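Local coordinates for putative hemin storage protein (Bordetella bronchiseptica, PDB 6AU1) that cleaves deacetylated poly-beta-1,6-N-acetyl-D-glucosamine, a biofilm polysaccharide, through the glycoside hydrolase domain that this chain represents, at residues L94-F99 and H160-L165. Residues are numbered along the deposited sequence; the frame is centred on the assembly and turned at random.
Sequences LPVLTF and HDDAVL. With EDO (1,2-ethanediol), chain G.
The carboxylate of Asp162 binds three successive backbone N-H groups of the facing loop, those of Val96, Leu97 and Thr98. Asp162 OD1 takes the Val96 N-H through its syn lone pair, almost straight (2.9 Å, 170°). Asp162 OD2 has two donors: Leu97 N at 2.8 Å, again on the syn side, and Thr98 N at 2.9 Å, met nearly along the C-O axis. With CG set between its own backbone N and carbonyl carbon (chi1 71°), Asp162 sends the carboxylate across to the other loop; the grip on both oxygens fixes its rotation. A backbone bond from His160 N to Leu94 O (3.1 Å) continues the pairing of strands 89-94 and 156-159 into the loops.

Apolar contacts flank the carboxylate. Val96 CG2 lies 3.7 Å from Ala163 CB, Thr98 CG2 packs against Asp162 CB, and Pro95 CA meets the edge of the His160 ring. His160 begins a type I turn ending at Ala163, within which Asp161 OD1 lies above one face of the imidazole, displaced toward its rim, and accepts a bond from 1,2-ethanediol O1 (2.6 Å).

Both loops leave the C-terminal ends of adjacent parallel strands, where TIM barrels carry their active sites, so the contact probably helps shape the substrate-binding face. Helix 195-223 covers Val96 and Leu97 through Phe212, helix 135-151 packs on Leu94 and Phe99, and Asn234 of strand 230-235 touches His160 and Asp161.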
# COMPACT_ATOMS: atom_id res chain seq x y z
N LEU A 94 -2.91 -5.68 0.27
CA LEU A 94 -2.15 -6.78 -0.33
C LEU A 94 -1.06 -6.21 -1.23
O LEU A 94 -1.25 -5.15 -1.80
CB LEU A 94 -3.11 -7.69 -1.12
CG LEU A 94 -2.80 -9.15 -1.41
CD1 LEU A 94 -2.54 -9.94 -0.12
CD2 LEU A 94 -3.93 -9.78 -2.23
N PRO A 95 0.06 -6.93 -1.37
CA PRO A 95 1.08 -6.50 -2.34
C PRO A 95 0.53 -6.53 -3.76
O PRO A 95 -0.39 -7.28 -4.07
CB PRO A 95 2.19 -7.54 -2.18
CG PRO A 95 1.96 -8.15 -0.82
CD PRO A 95 0.46 -8.15 -0.67
N VAL A 96 1.12 -5.73 -4.63
CA VAL A 96 0.81 -5.77 -6.04
C VAL A 96 1.72 -6.78 -6.74
O VAL A 96 1.28 -7.49 -7.66
CB VAL A 96 0.98 -4.38 -6.67
CG1 VAL A 96 0.61 -4.42 -8.17
CG2 VAL A 96 0.11 -3.34 -5.92
N LEU A 97 2.98 -6.82 -6.32
CA LEU A 97 4.02 -7.59 -7.02
C LEU A 97 4.80 -8.57 -6.14
O LEU A 97 5.24 -9.62 -6.63
CB LEU A 97 5.05 -6.65 -7.66
CG LEU A 97 4.53 -5.59 -8.63
CD1 LEU A 97 5.74 -4.79 -9.11
CD2 LEU A 97 3.78 -6.23 -9.79
N THR A 98 5.00 -8.23 -4.86
CA THR A 98 5.91 -9.04 -4.03
C THR A 98 5.23 -10.28 -3.45
O THR A 98 4.61 -10.22 -2.38
CB THR A 98 6.51 -8.23 -2.85
OG1 THR A 98 5.47 -7.73 -2.00
CG2 THR A 98 7.37 -7.07 -3.35
N PHE A 99 5.34 -11.38 -4.18
CA PHE A 99 4.92 -12.69 -3.71
C PHE A 99 6.05 -13.66 -3.97
O PHE A 99 6.38 -13.92 -5.12
CB PHE A 99 3.64 -13.14 -4.42
CG PHE A 99 2.49 -12.21 -4.21
CD1 PHE A 99 1.68 -12.34 -3.08
CD2 PHE A 99 2.23 -11.19 -5.12
CE1 PHE A 99 0.62 -11.46 -2.87
CE2 PHE A 99 1.17 -10.32 -4.92
CZ PHE A 99 0.36 -10.45 -3.79
N HIS A 160 -0.61 -2.09 -1.99
CA HIS A 160 0.59 -1.81 -1.18
C HIS A 160 1.61 -0.93 -1.88
O HIS A 160 1.57 -0.77 -3.10
CB HIS A 160 1.22 -3.17 -0.83
CG HIS A 160 2.32 -3.13 0.19
ND1 HIS A 160 2.36 -2.22 1.23
CD2 HIS A 160 3.40 -3.93 0.35
CE1 HIS A 160 3.43 -2.45 1.97
NE2 HIS A 160 4.08 -3.48 1.46
N ASP A 161 2.55 -0.38 -1.10
CA ASP A 161 3.61 0.47 -1.65
C ASP A 161 4.74 -0.32 -2.31
O ASP A 161 5.75 0.25 -2.71
CB ASP A 161 4.19 1.40 -0.55
CG ASP A 161 4.89 0.66 0.60
OD1 ASP A 161 5.25 -0.53 0.48
OD2 ASP A 161 5.09 1.30 1.66
N ASP A 162 4.57 -1.63 -2.48
CA ASP A 162 5.61 -2.44 -3.12
C ASP A 162 5.63 -2.21 -4.62
O ASP A 162 6.59 -2.56 -5.29
CB ASP A 162 5.42 -3.93 -2.84
CG ASP A 162 4.23 -4.51 -3.57
OD1 ASP A 162 3.11 -3.99 -3.37
OD2 ASP A 162 4.41 -5.46 -4.35
N ALA A 163 4.54 -1.63 -5.14
CA ALA A 163 4.38 -1.36 -6.56
C ALA A 163 5.18 -0.11 -6.97
O ALA A 163 4.64 0.99 -7.15
CB ALA A 163 2.90 -1.20 -6.90
N VAL A 164 6.48 -0.30 -7.09
CA VAL A 164 7.41 0.74 -7.54
C VAL A 164 8.31 0.13 -8.59
O VAL A 164 8.57 -1.07 -8.58
CB VAL A 164 8.29 1.31 -6.39
CG1 VAL A 164 7.46 2.11 -5.41
CG2 VAL A 164 9.05 0.18 -5.66
N LEU A 165 8.79 0.98 -9.50
CA LEU A 165 9.84 0.62 -10.46
C LEU A 165 10.80 1.80 -10.55
O LEU A 165 10.35 2.94 -10.63
CB LEU A 165 9.24 0.32 -11.84
CG LEU A 165 8.34 -0.90 -11.98
CD1 LEU A 165 7.64 -0.88 -13.33
CD2 LEU A 165 9.15 -2.19 -11.82
C1 EDO G . 8.56 -1.10 -0.05
O1 EDO G . 7.33 -1.82 -0.24
C2 EDO G . 9.10 -0.63 -1.40
O2 EDO G . 8.26 0.40 -1.93